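Peptidoglycan glycosyltransferase (Atopobium parvulum, PDB 4OVD) belongs to the penicillin-binding proteins, combining a penicillin-binding protein dimerisation domain with a penicillin-binding protein transpeptidase domain. Local coordinates at residues A[527-532]-A[543-548]; A[232-237]-A[550-555]; A[516-519]-A[524-527]. One frame throughout, in Å; residues are numbered along the deposited sequence.

Contact 1 (A[527-532]-A[543-548])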
loop_
_atom_site.group_PDB
_atom_site.type_symbol
_atom_site.label_atom_id
_atom_site.label_comp_id
_atom_site.label_asym_id
_atom_site.label_seq_id
_atom_site.Cartn_x
_atom_site.Cartn_y
_atom_site.Cartn_z
ATOM N N VAL A 527 7.767 -1.189 -3.886
ATOM C CA VAL A 527 7.052 -0.020 -4.308
ATOM C C VAL A 527 5.722 -0.421 -4.913
ATOM O O VAL A 527 5.625 -1.491 -5.611
ATOM C CB VAL A 527 7.834 0.683 -5.388
ATOM C CG1 VAL A 527 6.973 1.668 -6.113
ATOM C CG2 VAL A 527 9.113 1.284 -4.837
ATOM N N TYR A 528 4.727 0.428 -4.637
ATOM C CA TYR A 528 3.377 0.286 -5.155
ATOM C C TYR A 528 2.979 1.512 -5.922
ATOM O O TYR A 528 3.202 2.617 -5.479
ATOM C CB TYR A 528 2.304 0.104 -4.013
ATOM C CG TYR A 528 0.896 0.181 -4.583
ATOM C CD1 TYR A 528 0.226 1.370 -4.667
ATOM C CD2 TYR A 528 0.245 -0.944 -5.021
ATOM C CE1 TYR A 528 -1.074 1.428 -5.174
ATOM C CE2 TYR A 528 -0.999 -0.893 -5.553
ATOM C CZ TYR A 528 -1.665 0.302 -5.611
ATOM O OH TYR A 528 -2.935 0.320 -6.183
ATOM N N VAL A 529 2.367 1.314 -7.075
ATOM C CA VAL A 529 1.879 2.359 -7.926
ATOM C C VAL A 529 0.482 1.983 -8.360
ATOM O O VAL A 529 0.226 0.865 -8.838
ATOM C CB VAL A 529 2.664 2.527 -9.230
ATOM C CG1 VAL A 529 2.013 3.639 -10.047
ATOM C CG2 VAL A 529 4.152 2.823 -8.967
ATOM N N GLY A 530 -0.450 2.908 -8.177
ATOM C CA GLY A 530 -1.838 2.715 -8.567
ATOM C C GLY A 530 -2.359 3.950 -9.287
ATOM O O GLY A 530 -2.074 5.036 -8.874
ATOM N N LEU A 531 -3.179 3.758 -10.307
ATOM C CA LEU A 531 -3.765 4.800 -11.101
ATOM C C LEU A 531 -5.224 4.462 -11.151
ATOM O O LEU A 531 -5.589 3.407 -11.696
ATOM C CB LEU A 531 -3.195 4.793 -12.499
ATOM C CG LEU A 531 -1.712 5.218 -12.467
ATOM C CD1 LEU A 531 -0.974 4.950 -13.786
ATOM C CD2 LEU A 531 -1.561 6.680 -12.049
ATOM N N ASN A 532 -6.031 5.402 -10.664
ATOM C CA ASN A 532 -7.469 5.207 -10.516
ATOM C C ASN A 532 -8.264 5.900 -11.597
ATOM O O ASN A 532 -8.045 7.084 -11.936
ATOM C CB ASN A 532 -7.943 5.666 -9.158
ATOM C CG ASN A 532 -7.144 5.088 -8.005
ATOM O OD1 ASN A 532 -6.462 4.057 -8.096
ATOM N ND2 ASN A 532 -7.198 5.786 -6.891
ATOM N N ALA A 543 3.080 -0.173 -14.320
ATOM C CA ALA A 543 4.369 -0.865 -14.359
ATOM C C ALA A 543 5.451 0.082 -14.867
ATOM O O ALA A 543 6.580 0.025 -14.414
ATOM C CB ALA A 543 4.295 -2.089 -15.253
ATOM N N VAL A 544 5.106 0.957 -15.799
ATOM C CA VAL A 544 6.072 1.929 -16.365
ATOM C C VAL A 544 6.487 2.953 -15.323
ATOM O O VAL A 544 7.680 3.266 -15.166
ATOM C CB VAL A 544 5.498 2.632 -17.607
ATOM C CG1 VAL A 544 6.398 3.764 -18.083
ATOM C CG2 VAL A 544 5.297 1.646 -18.733
ATOM N N VAL A 545 5.509 3.438 -14.554
ATOM C CA VAL A 545 5.780 4.377 -13.503
ATOM C C VAL A 545 6.667 3.717 -12.460
ATOM O O VAL A 545 7.608 4.322 -11.972
ATOM C CB VAL A 545 4.463 4.868 -12.838
ATOM C CG1 VAL A 545 4.755 5.746 -11.649
ATOM C CG2 VAL A 545 3.582 5.591 -13.842
ATOM N N PHE A 546 6.390 2.482 -12.117
ATOM C CA PHE A 546 7.226 1.772 -11.128
ATOM C C PHE A 546 8.702 1.711 -11.549
ATOM O O PHE A 546 9.611 1.922 -10.713
ATOM C CB PHE A 546 6.710 0.346 -10.918
ATOM C CG PHE A 546 7.656 -0.556 -10.136
ATOM C CD1 PHE A 546 8.776 -1.084 -10.736
ATOM C CD2 PHE A 546 7.383 -0.919 -8.808
ATOM C CE1 PHE A 546 9.626 -1.925 -10.041
ATOM C CE2 PHE A 546 8.216 -1.783 -8.111
ATOM C CZ PHE A 546 9.335 -2.301 -8.728
ATOM N N SER A 547 8.961 1.370 -12.809
ATOM C CA SER A 547 10.346 1.238 -13.254
ATOM C C SER A 547 11.148 2.491 -12.999
ATOM O O SER A 547 12.273 2.392 -12.552
ATOM C CB SER A 547 10.519 0.790 -14.730
ATOM O OG SER A 547 9.848 1.646 -15.635
ATOM N N GLN A 548 10.568 3.650 -13.278
ATOM C CA GLN A 548 11.232 4.918 -13.046
ATOM C C GLN A 548 11.281 5.300 -11.558
ATOM O O GLN A 548 12.334 5.653 -11.030
ATOM C CB GLN A 548 10.577 6.030 -13.871
ATOM C CG GLN A 548 11.110 7.440 -13.557
ATOM C CD GLN A 548 12.631 7.676 -13.750
ATOM O OE1 GLN A 548 13.155 8.734 -13.341
ATOM N NE2 GLN A 548 13.327 6.736 -14.377
#
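V527 and V529 meet V545 and F546 where helix 542-556 lies on a face of the five-stranded antiparallel sheet of the transpeptidase domain, the helix-on-sheet layering expected of a penicillin-binding protein. The short axes run 8.0 Å apart, and their directions differ by 143°, so the helix returns roughly against the strand. No hydrogen bond crosses; the interface is made mostly by apolar side chains.

V527 comes first and meets the F546 ring at CD2 and CE2. Its CB is 3.7 Å from F546 CE2, and its CG1 comes within 3.8 Å of F546 CD2. The backbone takes part as well: V527 O lies in the plane of the ring, at its edge, 3.6 Å from F546 CE2. F546 reaches this place because its CG is anti to the backbone N (chi1 168°), which swings the ring off the helix towards V527. There it also meets F514 of the neighbouring strand edge-to-face and rests on V518.

Y528 turns to the other face of the sheet, where its hydroxyl is hydrogen-bonded to S513 OG and its ring meets F418.

V529 brings the contact back to the helix, and its CA is the nearest to that of F546, at 6.3 Å. CG1 meets V545, the two side chains crossing at a slant, while CG2 lies mainly against the backbone of F546 and also nears V545. V529 CG2 is 3.9 Å from F546 N, with F546 CB a little farther off, 4.1 Å from V529 CG2.

Farther along, L531 also points to the helix side but packs on F242 of helix 225-242, a helix that V545 touches too. V545 is thus flanked by strand and helix, with its CG1 3.8 Å from V529 CG1.

Contact 2 (A[232-237]-A[550-555])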
loop_
_atom_site.group_PDB
_atom_site.type_symbol
_atom_site.label_atom_id
_atom_site.label_comp_id
_atom_site.label_asym_id
_atom_site.label_seq_id
_atom_site.Cartn_x
_atom_site.Cartn_y
_atom_site.Cartn_z
ATOM N N GLU A 232 5.860 12.409 -5.398
ATOM C CA GLU A 232 4.779 13.334 -5.705
ATOM C C GLU A 232 4.782 13.806 -7.119
ATOM O O GLU A 232 3.750 13.867 -7.771
ATOM C CB GLU A 232 4.823 14.514 -4.736
ATOM C CG GLU A 232 4.555 14.048 -3.304
ATOM C CD GLU A 232 4.476 15.174 -2.285
ATOM O OE1 GLU A 232 4.646 16.347 -2.710
ATOM O OE2 GLU A 232 4.217 14.877 -1.076
ATOM N N GLU A 233 5.951 14.137 -7.632
ATOM C CA GLU A 233 5.996 14.636 -8.974
ATOM C C GLU A 233 5.743 13.552 -9.992
ATOM O O GLU A 233 5.029 13.775 -10.987
ATOM C CB GLU A 233 7.284 15.434 -9.206
ATOM C CG GLU A 233 8.602 14.668 -9.166
ATOM C CD GLU A 233 9.827 15.590 -8.998
ATOM O OE1 GLU A 233 9.671 16.720 -8.488
ATOM O OE2 GLU A 233 10.957 15.172 -9.310
ATOM N N GLN A 234 6.274 12.353 -9.741
ATOM C CA GLN A 234 6.034 11.224 -10.635
ATOM C C GLN A 234 4.579 10.767 -10.623
ATOM O O GLN A 234 3.995 10.512 -11.668
ATOM C CB GLN A 234 7.035 10.098 -10.379
ATOM C CG GLN A 234 8.422 10.560 -10.829
ATOM C CD GLN A 234 9.514 9.551 -10.659
ATOM O OE1 GLN A 234 9.357 8.408 -11.037
ATOM N NE2 GLN A 234 10.660 9.991 -10.116
ATOM N N LEU A 235 3.962 10.734 -9.450
ATOM C CA LEU A 235 2.558 10.370 -9.414
ATOM C C LEU A 235 1.760 11.461 -10.159
ATOM O O LEU A 235 0.913 11.168 -10.986
ATOM C CB LEU A 235 2.092 10.202 -7.968
ATOM C CG LEU A 235 0.584 10.033 -7.822
ATOM C CD1 LEU A 235 0.083 8.848 -8.614
ATOM C CD2 LEU A 235 0.190 9.899 -6.386
ATOM N N THR A 236 2.055 12.725 -9.919
ATOM C CA THR A 236 1.296 13.799 -10.635
ATOM C C THR A 236 1.420 13.667 -12.152
ATOM O O THR A 236 0.400 13.700 -12.881
ATOM C CB THR A 236 1.732 15.203 -10.172
ATOM O OG1 THR A 236 1.580 15.292 -8.753
ATOM C CG2 THR A 236 0.937 16.308 -10.856
ATOM N N ALA A 237 2.647 13.426 -12.623
ATOM C CA ALA A 237 2.896 13.269 -14.087
ATOM C C ALA A 237 2.193 12.041 -14.648
ATOM O O ALA A 237 1.681 12.075 -15.775
ATOM C CB ALA A 237 4.406 13.246 -14.430
ATOM N N ALA A 550 10.904 3.306 -8.802
ATOM C CA ALA A 550 11.614 2.343 -7.954
ATOM C C ALA A 550 13.136 2.453 -8.153
ATOM O O ALA A 550 13.892 2.261 -7.209
ATOM C CB ALA A 550 11.134 0.942 -8.209
ATOM N N LYS A 551 13.534 2.821 -9.364
ATOM C CA LYS A 551 14.942 3.042 -9.752
ATOM C C LYS A 551 15.449 4.195 -8.920
ATOM O O LYS A 551 16.452 4.053 -8.197
ATOM C CB LYS A 551 14.983 3.353 -11.259
ATOM C CG LYS A 551 16.261 3.895 -11.841
ATOM C CD LYS A 551 17.401 2.951 -11.610
ATOM C CE LYS A 551 18.619 3.467 -12.373
ATOM N NZ LYS A 551 19.829 2.691 -12.020
ATOM N N ASP A 552 14.726 5.324 -8.980
ATOM C CA ASP A 552 15.067 6.498 -8.166
ATOM C C ASP A 552 15.040 6.163 -6.697
ATOM O O ASP A 552 15.831 6.681 -5.959
ATOM C CB ASP A 552 14.090 7.646 -8.388
ATOM C CG ASP A 552 14.158 8.196 -9.789
ATOM O OD1 ASP A 552 15.031 7.748 -10.560
ATOM O OD2 ASP A 552 13.318 9.052 -10.117
ATOM N N ALA A 553 14.104 5.339 -6.239
ATOM C CA ALA A 553 14.118 5.004 -4.828
ATOM C C ALA A 553 15.403 4.215 -4.534
ATOM O O ALA A 553 16.049 4.450 -3.521
ATOM C CB ALA A 553 12.894 4.178 -4.446
ATOM N N ALA A 554 15.758 3.261 -5.398
ATOM C CA ALA A 554 16.972 2.465 -5.193
ATOM C C ALA A 554 18.268 3.279 -5.270
ATOM O O ALA A 554 19.220 3.004 -4.546
ATOM C CB ALA A 554 17.019 1.331 -6.192
ATOM N N THR A 555 18.335 4.297 -6.115
ATOM C CA THR A 555 19.590 5.031 -6.179
ATOM C C THR A 555 19.685 5.819 -4.845
ATOM O O THR A 555 20.636 5.684 -4.077
ATOM C CB THR A 555 19.692 5.984 -7.394
ATOM O OG1 THR A 555 18.960 7.189 -7.146
ATOM C CG2 THR A 555 19.205 5.331 -8.672
#
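Between segments 232-237 and 550-555 the nearest CA atoms, those of Q234 and D552, are 10.5 Å apart, so these two segments are joined by side chains reaching across; helices 225-242 and 542-556 pack more closely elsewhere along their length. The 61 Å² buried between the segments agrees with so narrow a link. It is a helix-to-helix side-chain tie at the surface, joining helix 225-242, which also packs on strand 260-266, to helix 542-556 of the transpeptidase fold.

Q234 supplies the longer arm. Its CG is anti to the carbonyl carbon, and the chain then runs extended (chi2 -179°), carrying the amide out towards the other helix. D552 supplies the shorter arm. NE2 of Q234 donates to OD2 of D552 at 2.8 Å, with an N-H...O angle of 149°, a short but somewhat bent bond. The carboxylate oxygen lies close to the plane of the amide and is met almost head-on down its C-O bond. The two flat groups share this single bond and stand nearly perpendicular, 83° between their planes. Q234 also touches Q548 and F549.

In chemical terms this is a neutral amide donating to a probably charged carboxylate, not a salt bridge. E233 OE2, 6.6 Å from D552 OD2, could weigh slightly against the charged form, whereas the donated N-H and K230, which touches D552, would probably favour it.

Contact 3 (A[516-519]-A[524-527])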
loop_
_atom_site.group_PDB
_atom_site.type_symbol
_atom_site.label_atom_id
_atom_site.label_comp_id
_atom_site.label_asym_id
_atom_site.label_seq_id
_atom_site.Cartn_x
_atom_site.Cartn_y
_atom_site.Cartn_z
ATOM N N GLY A 516 5.796 -4.091 -6.757
ATOM C CA GLY A 516 7.070 -4.801 -7.009
ATOM C C GLY A 516 8.093 -4.694 -5.903
ATOM O O GLY A 516 8.088 -3.758 -5.137
ATOM N N ILE A 517 8.972 -5.679 -5.841
ATOM C CA ILE A 517 9.980 -5.801 -4.825
ATOM C C ILE A 517 11.286 -5.749 -5.592
ATOM O O ILE A 517 11.469 -6.495 -6.553
ATOM C CB ILE A 517 9.827 -7.179 -4.139
ATOM C CG1 ILE A 517 8.432 -7.317 -3.527
ATOM C CG2 ILE A 517 10.886 -7.363 -3.069
ATOM C CD1 ILE A 517 7.918 -8.732 -3.244
ATOM N N VAL A 518 12.177 -4.853 -5.201
ATOM C CA VAL A 518 13.456 -4.694 -5.880
ATOM C C VAL A 518 14.509 -5.492 -5.078
ATOM O O VAL A 518 14.513 -5.409 -3.862
ATOM C CB VAL A 518 13.857 -3.203 -5.965
ATOM C CG1 VAL A 518 15.097 -3.035 -6.812
ATOM C CG2 VAL A 518 12.741 -2.365 -6.558
ATOM N N ASN A 519 15.354 -6.277 -5.771
ATOM C CA ASN A 519 16.397 -7.107 -5.177
ATOM C C ASN A 519 15.866 -7.698 -3.920
ATOM O O ASN A 519 16.270 -7.313 -2.792
ATOM C CB ASN A 519 17.652 -6.294 -4.923
ATOM C CG ASN A 519 18.301 -5.841 -6.217
ATOM O OD1 ASN A 519 17.873 -6.222 -7.296
ATOM N ND2 ASN A 519 19.358 -5.033 -6.115
ATOM N N ASP A 524 15.198 -4.611 1.107
ATOM C CA ASP A 524 15.230 -3.208 1.353
ATOM C C ASP A 524 14.188 -2.394 0.630
ATOM O O ASP A 524 13.970 -1.268 1.042
ATOM C CB ASP A 524 16.628 -2.669 0.984
ATOM C CG ASP A 524 17.738 -3.132 1.964
ATOM O OD1 ASP A 524 17.517 -3.036 3.181
ATOM O OD2 ASP A 524 18.831 -3.529 1.507
ATOM N N LEU A 525 13.538 -2.917 -0.409
ATOM C CA LEU A 525 12.594 -2.052 -1.152
ATOM C C LEU A 525 11.431 -2.679 -1.924
ATOM O O LEU A 525 11.623 -3.560 -2.784
ATOM C CB LEU A 525 13.416 -1.232 -2.157
ATOM C CG LEU A 525 12.638 -0.262 -3.053
ATOM C CD1 LEU A 525 12.038 0.907 -2.278
ATOM C CD2 LEU A 525 13.602 0.310 -4.058
HETATM N N MSE A 526 10.231 -2.148 -1.694
HETATM C CA MSE A 526 9.079 -2.562 -2.414
HETATM C C MSE A 526 8.341 -1.271 -2.706
HETATM O O MSE A 526 8.276 -0.357 -1.878
HETATM C CB MSE A 526 8.271 -3.499 -1.519
HETATM C CG MSE A 526 7.212 -4.298 -2.237
HETATM SE SE MSE A 526 6.199 -5.480 -0.964
HETATM C CE MSE A 526 5.323 -3.953 -0.205
ATOM N N VAL A 527 7.767 -1.189 -3.886
ATOM C CA VAL A 527 7.052 -0.020 -4.308
ATOM C C VAL A 527 5.722 -0.421 -4.913
ATOM O O VAL A 527 5.625 -1.491 -5.611
ATOM C CB VAL A 527 7.834 0.683 -5.388
ATOM C CG1 VAL A 527 6.973 1.668 -6.113
ATOM C CG2 VAL A 527 9.113 1.284 -4.837
HETATM O O HOH W 1 13.394 -5.749 -1.019
#
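The peptide groups on either side of G516 and V527 meet edge to edge in the sheet, N-H to C=O in both directions, while the sheet's two faces carry I517 and M526 on one and V518, L525 and V527 on the other. This is the closing end of the beta hairpin 510-518/525-532.

G516 N donates to V527 O at 2.8 Å with an angle of 172°, and V527 N returns a bond to G516 O at 2.9 Å. I517 and M526 follow as a non-hydrogen-bonded pair, their CA atoms 4.1 Å apart. M526, a selenomethionine, has CG anti to its own N (chi1 -165°), which sets M526 CG 3.5 Å from I517 CG1; helix 418-429 covers this face. On the other, V518 and L525 lie side by side beneath helix 542-556, and V518 CG2 is 3.8 Å from L525 CD2.

Nearer the turn, V518 N donates to L525 O at 2.8 Å. A water accepts from L525 N at 2.9 Å and lies 3.1 Å from V518 O, to which it can donate. G516 and V527 thus satisfy each other by two direct bonds, whereas V518 and L525 combine one direct bond with a water.

How the contacts relate
Followed from the N terminus, helix 225-242 opens contact 2, which closes only at 550-555, after 312 intervening residues; the other two contacts are nested within that loop. Contact 3 closes a short one, with four residues between 516-519 and 524-527. Contact 1 starts on V527, where contact 3 ends, and closes at 543-548 after ten more residues, so the two follow each other and do not cross. Contacts 1 and 2 share helix 542-556, and contacts 1 and 3 share strand 525-532. L525 CD2, 3.7 Å from A550 O, links contacts 3 and 2 directly. Together they tie the hairpin, the C-terminal helix and helix 225-242 into one layered unit.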